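Local coordinates for protein bifunctional endomannanase/endoglucanase (Caldanaerobius polysaccharolyticus, PDB 3W0K) that probably hydrolyses beta-linked mannan and glucan chains as a bifunctional endomannanase and endoglucanase of glycoside hydrolase family 5, built on a beta/alpha barrel, at residues V43-R46 / F47-N51; D109-V112 / Y113-L117. All blocks are in the same frame, centred on the assembly; numbering follows the deposited sequence.

Overall arrangement
The chain folds as a (beta/alpha)8 barrel, and the two contacts follow one another along it without crossing, their centres about 13 Å apart. Contact 1 comes first, where strand 38-44, second in the barrel, runs out at its C-terminal end into a short 3-10 turn and the loop that leads toward helix 62-74. The chain then passes through that helix and strand 78-83 before reaching contact 2, about two and a half turns in the middle of helix 105-121. Each contact is local and closes no long loop. They touch through W48 and Q114, and W48, F111 and W115 all pack on L83 of strand 78-83, joining the second strand's exit to the helix after the third.

Contact 1. Residues V43-R46 / F47-N51; sequences VDYR and FWTRN
Where barrel strand 38-44 ends, an Asx turn at D44 leads into a 3-10 turn that folds W48 back over Y45. The backbone N of F47 bonds to D44 O at 3.1 Å, nearly straight at 169°, and the edge of the F47 ring lies beside the same oxygen. Y45 O takes two donors from opposite faces of its carbonyl plane, W48 N on one and T49 OG1 on the other; T49 OG1 lies 2.9 Å from Y45 O. With chi1 at 66°, W48 holds its CG between its own N and carbonyl carbon, which lays the indole across the turn. Y45 CA sits under the six-membered ring as a CH-pi contact, 3.7 Å from the centroid, while V43 CG2 meets the ring edge at CH2, also 3.7 Å away. With an alanine here in place of W48, Y45 CA and V43 CG2 are likely to lose their aromatic cover, and F62 its edge-to-face partner. On the far side of the turn, R46 grips the D44 carboxylate side-on, NH2 lying 2.9 Å from OD2 and NE 3.2 Å from OD1, both on syn lone pairs. R46 N reaches OD1 from above the carboxylate plane, and W14 N adds a bond to OD2. So many donors on one buried carboxylate would be expected to favour its ionised form and to fix its rotation.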
loop_
_atom_site.group_PDB
_atom_site.type_symbol
_atom_site.label_atom_id
_atom_site.label_comp_id
_atom_site.label_asym_id
_atom_site.label_seq_id
_atom_site.Cartn_x
_atom_site.Cartn_y
_atom_site.Cartn_z
ATOM N N VAL A 43 0.412 -8.005 4.622
ATOM C CA VAL A 43 0.071 -9.269 5.275
ATOM C C VAL A 43 -0.825 -9.178 6.511
ATOM O O VAL A 43 -0.933 -8.129 7.144
ATOM C CB VAL A 43 1.349 -10.088 5.624
ATOM C CG1 VAL A 43 2.231 -10.242 4.388
ATOM C CG2 VAL A 43 2.131 -9.428 6.753
ATOM N N ASP A 44 -1.450 -10.309 6.835
ATOM C CA ASP A 44 -2.354 -10.460 7.977
ATOM C C ASP A 44 -1.576 -11.232 9.051
ATOM O O ASP A 44 -1.208 -12.388 8.840
ATOM C CB ASP A 44 -3.579 -11.266 7.512
ATOM C CG ASP A 44 -4.677 -11.370 8.558
ATOM O OD1 ASP A 44 -4.401 -11.284 9.771
ATOM O OD2 ASP A 44 -5.838 -11.567 8.148
ATOM N N TYR A 45 -1.336 -10.599 10.201
ATOM C CA TYR A 45 -0.579 -11.238 11.281
ATOM C C TYR A 45 -1.204 -12.527 11.812
ATOM O O TYR A 45 -0.524 -13.321 12.464
ATOM C CB TYR A 45 -0.325 -10.253 12.436
ATOM C CG TYR A 45 -1.468 -10.099 13.417
ATOM C CD1 TYR A 45 -1.482 -10.818 14.611
ATOM C CD2 TYR A 45 -2.529 -9.237 13.157
ATOM C CE1 TYR A 45 -2.527 -10.687 15.524
ATOM C CE2 TYR A 45 -3.581 -9.094 14.066
ATOM C CZ TYR A 45 -3.571 -9.824 15.246
ATOM O OH TYR A 45 -4.600 -9.697 16.150
ATOM N N ARG A 46 -2.489 -12.739 11.533
ATOM C CA ARG A 46 -3.168 -13.947 11.998
ATOM C C ARG A 46 -2.658 -15.211 11.306
ATOM O O ARG A 46 -2.925 -16.326 11.763
ATOM C CB ARG A 46 -4.682 -13.814 11.843
ATOM C CG ARG A 46 -5.291 -12.764 12.756
ATOM C CD ARG A 46 -6.782 -12.665 12.530
ATOM N NE ARG A 46 -7.072 -12.304 11.146
ATOM C CZ ARG A 46 -8.277 -12.356 10.591
ATOM N NH1 ARG A 46 -9.324 -12.760 11.301
ATOM N NH2 ARG A 46 -8.435 -12.001 9.324
ATOM N N PHE A 47 -1.923 -15.045 10.209
ATOM C CA PHE A 47 -1.355 -16.198 9.517
ATOM C C PHE A 47 -0.327 -16.897 10.410
ATOM O O PHE A 47 -0.066 -18.087 10.242
ATOM C CB PHE A 47 -0.688 -15.785 8.202
ATOM C CG PHE A 47 -1.612 -15.802 7.016
ATOM C CD1 PHE A 47 -1.983 -17.005 6.423
ATOM C CD2 PHE A 47 -2.085 -14.613 6.467
ATOM C CE1 PHE A 47 -2.810 -17.025 5.296
ATOM C CE2 PHE A 47 -2.911 -14.622 5.341
ATOM C CZ PHE A 47 -3.273 -15.830 4.754
ATOM N N TRP A 48 0.243 -16.162 11.364
ATOM C CA TRP A 48 1.245 -16.730 12.266
ATOM C C TRP A 48 0.926 -16.494 13.739
ATOM O O TRP A 48 1.718 -16.849 14.615
ATOM C CB TRP A 48 2.638 -16.169 11.938
ATOM C CG TRP A 48 2.801 -14.686 12.187
ATOM C CD1 TRP A 48 3.037 -14.080 13.388
ATOM C CD2 TRP A 48 2.782 -13.635 11.209
ATOM N NE1 TRP A 48 3.170 -12.726 13.222
ATOM C CE2 TRP A 48 3.019 -12.424 11.894
ATOM C CE3 TRP A 48 2.592 -13.602 9.821
ATOM C CZ2 TRP A 48 3.074 -11.189 11.239
ATOM C CZ3 TRP A 48 2.647 -12.375 9.169
ATOM C CH2 TRP A 48 2.888 -11.185 9.881
ATOM N N THR A 49 -0.237 -15.908 14.012
ATOM C CA THR A 49 -0.637 -15.610 15.384
ATOM C C THR A 49 -2.028 -16.148 15.674
ATOM O O THR A 49 -2.993 -15.794 14.998
ATOM C CB THR A 49 -0.660 -14.091 15.631
ATOM O OG1 THR A 49 0.564 -13.509 15.171
ATOM C CG2 THR A 49 -0.841 -13.786 17.116
ATOM N N ARG A 50 -2.129 -16.985 16.703
ATOM C CA ARG A 50 -3.409 -17.564 17.075
ATOM C C ARG A 50 -4.016 -16.873 18.290
ATOM O O ARG A 50 -3.330 -16.617 19.278
ATOM C CB ARG A 50 -3.257 -19.065 17.349
ATOM C CG ARG A 50 -4.578 -19.776 17.614
ATOM C CD ARG A 50 -4.496 -21.261 17.277
ATOM N NE ARG A 50 -4.263 -21.492 15.850
ATOM C CZ ARG A 50 -5.194 -21.386 14.902
ATOM N NH1 ARG A 50 -6.439 -21.051 15.215
ATOM N NH2 ARG A 50 -4.878 -21.619 13.635
ATOM N N ASN A 51 -5.295 -16.527 18.170
ATOM C CA ASN A 51 -6.060 -15.890 19.239
ATOM C C ASN A 51 -5.362 -14.745 19.986
ATOM O O ASN A 51 -5.335 -14.713 21.222
ATOM C CB ASN A 51 -6.546 -16.958 20.227
ATOM C CG ASN A 51 -7.653 -16.455 21.133
ATOM O OD1 ASN A 51 -8.509 -15.671 20.716
ATOM N ND2 ASN A 51 -7.642 -16.905 22.385
#

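Contact 2. Residues D109-V112 / Y113-L117; sequences DGFV and YQWEL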
loop_
_atom_site.group_PDB
_atom_site.type_symbol
_atom_site.label_atom_id
_atom_site.label_comp_id
_atom_site.label_asym_id
_atom_site.label_seq_id
_atom_site.Cartn_x
_atom_site.Cartn_y
_atom_site.Cartn_z
ATOM N N ASP A 109 2.808 -3.399 22.352
ATOM C CA ASP A 109 3.943 -4.267 22.662
ATOM C C ASP A 109 4.019 -5.407 21.648
ATOM O O ASP A 109 5.108 -5.780 21.208
ATOM C CB ASP A 109 3.827 -4.839 24.081
ATOM C CG ASP A 109 4.107 -3.806 25.163
ATOM O OD1 ASP A 109 4.596 -2.699 24.850
ATOM O OD2 ASP A 109 3.840 -4.113 26.346
ATOM N N GLY A 110 2.859 -5.953 21.282
ATOM C CA GLY A 110 2.809 -7.035 20.312
ATOM C C GLY A 110 3.257 -6.567 18.938
ATOM O O GLY A 110 3.969 -7.278 18.233
ATOM N N PHE A 111 2.839 -5.355 18.579
ATOM C CA PHE A 111 3.170 -4.727 17.301
ATOM C C PHE A 111 4.677 -4.504 17.193
ATOM O O PHE A 111 5.296 -4.872 16.194
ATOM C CB PHE A 111 2.428 -3.389 17.205
ATOM C CG PHE A 111 2.717 -2.603 15.955
ATOM C CD1 PHE A 111 2.206 -3.010 14.727
ATOM C CD2 PHE A 111 3.447 -1.417 16.016
ATOM C CE1 PHE A 111 2.413 -2.246 13.582
ATOM C CE2 PHE A 111 3.658 -0.645 14.871
ATOM C CZ PHE A 111 3.140 -1.060 13.654
ATOM N N VAL A 112 5.256 -3.887 18.220
ATOM C CA VAL A 112 6.691 -3.625 18.245
ATOM C C VAL A 112 7.470 -4.943 18.194
ATOM O O VAL A 112 8.463 -5.053 17.472
ATOM C CB VAL A 112 7.084 -2.790 19.494
ATOM C CG1 VAL A 112 8.607 -2.672 19.615
ATOM C CG2 VAL A 112 6.462 -1.405 19.398
ATOM N N TYR A 113 6.990 -5.949 18.923
ATOM C CA TYR A 113 7.633 -7.261 18.950
ATOM C C TYR A 113 7.656 -7.895 17.558
ATOM O O TYR A 113 8.668 -8.475 17.161
ATOM C CB TYR A 113 6.924 -8.179 19.951
ATOM C CG TYR A 113 7.351 -9.630 19.890
ATOM C CD1 TYR A 113 8.603 -10.033 20.354
ATOM C CD2 TYR A 113 6.498 -10.602 19.368
ATOM C CE1 TYR A 113 8.995 -11.370 20.296
ATOM C CE2 TYR A 113 6.879 -11.937 19.307
ATOM C CZ TYR A 113 8.125 -12.314 19.770
ATOM O OH TYR A 113 8.502 -13.634 19.692
ATOM N N GLN A 114 6.551 -7.768 16.819
ATOM C CA GLN A 114 6.449 -8.316 15.462
ATOM C C GLN A 114 7.540 -7.711 14.592
ATOM O O GLN A 114 8.250 -8.422 13.879
ATOM C CB GLN A 114 5.106 -7.955 14.816
ATOM C CG GLN A 114 3.868 -8.319 15.600
ATOM C CD GLN A 114 3.593 -9.798 15.617
ATOM O OE1 GLN A 114 3.739 -10.455 16.645
ATOM N NE2 GLN A 114 3.169 -10.330 14.480
ATOM N N TRP A 115 7.645 -6.386 14.637
ATOM C CA TRP A 115 8.638 -5.681 13.844
ATOM C C TRP A 115 10.066 -5.985 14.262
ATOM O O TRP A 115 10.961 -6.022 13.422
ATOM C CB TRP A 115 8.342 -4.180 13.814
ATOM C CG TRP A 115 7.291 -3.861 12.791
ATOM C CD1 TRP A 115 6.091 -3.241 13.002
ATOM C CD2 TRP A 115 7.331 -4.193 11.394
ATOM N NE1 TRP A 115 5.380 -3.172 11.824
ATOM C CE2 TRP A 115 6.119 -3.749 10.823
ATOM C CE3 TRP A 115 8.273 -4.831 10.572
ATOM C CZ2 TRP A 115 5.821 -3.918 9.463
ATOM C CZ3 TRP A 115 7.978 -5.003 9.222
ATOM C CH2 TRP A 115 6.760 -4.546 8.682
ATOM N N GLU A 116 10.276 -6.243 15.550
ATOM C CA GLU A 116 11.610 -6.593 16.023
ATOM C C GLU A 116 11.972 -7.972 15.477
ATOM O O GLU A 116 13.127 -8.224 15.131
ATOM C CB GLU A 116 11.667 -6.588 17.548
ATOM C CG GLU A 116 11.622 -5.194 18.154
ATOM C CD GLU A 116 11.654 -5.211 19.671
ATOM O OE1 GLU A 116 10.978 -6.067 20.278
ATOM O OE2 GLU A 116 12.354 -4.361 20.256
ATOM N N LEU A 117 10.977 -8.855 15.388
ATOM C CA LEU A 117 11.181 -10.201 14.850
ATOM C C LEU A 117 11.688 -10.113 13.416
ATOM O O LEU A 117 12.684 -10.745 13.065
ATOM C CB LEU A 117 9.879 -11.002 14.865
ATOM C CG LEU A 117 9.355 -11.539 16.193
ATOM C CD1 LEU A 117 8.001 -12.184 15.957
ATOM C CD2 LEU A 117 10.341 -12.544 16.778
#
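Successive i to i+4 backbone bonds, from the N atoms of Y113, W115 and E116 to the O atoms of D109, F111 and V112, with a less certain one from Q114 N to G110 O, carry this stretch through the middle of helix 105-121, one of the outer helices of the (beta/alpha)8 barrel. W115 N to F111 O is 3.2 Å and straight to within 14°. One turn apart on the inward side, F111 and W115 form a T-shaped pair: the pyrrole edge of the indole is directed at the phenylalanine face, with the planes at 87° and the phenyl and five-membered-ring centroids of F111 and W115 4.9 Å apart. F111 has its CG opposite the backbone N, chi1 178°, which swings the ring along the helix to meet W115 CD1. Both rings also pack on L83 of strand 78-83, and W115 NE1 is satisfied by L134 O. V112 lies against helix 148-165 at T158 and A161, and its CG1 comes 4.0 Å from E116 CD on the next turn. D109 pairs with K105 and R157, so its charge links this helix to 148-165. Further along, L117 CG rests over one face of the Y113 ring, 3.8 Å above its plane and displaced toward the rim.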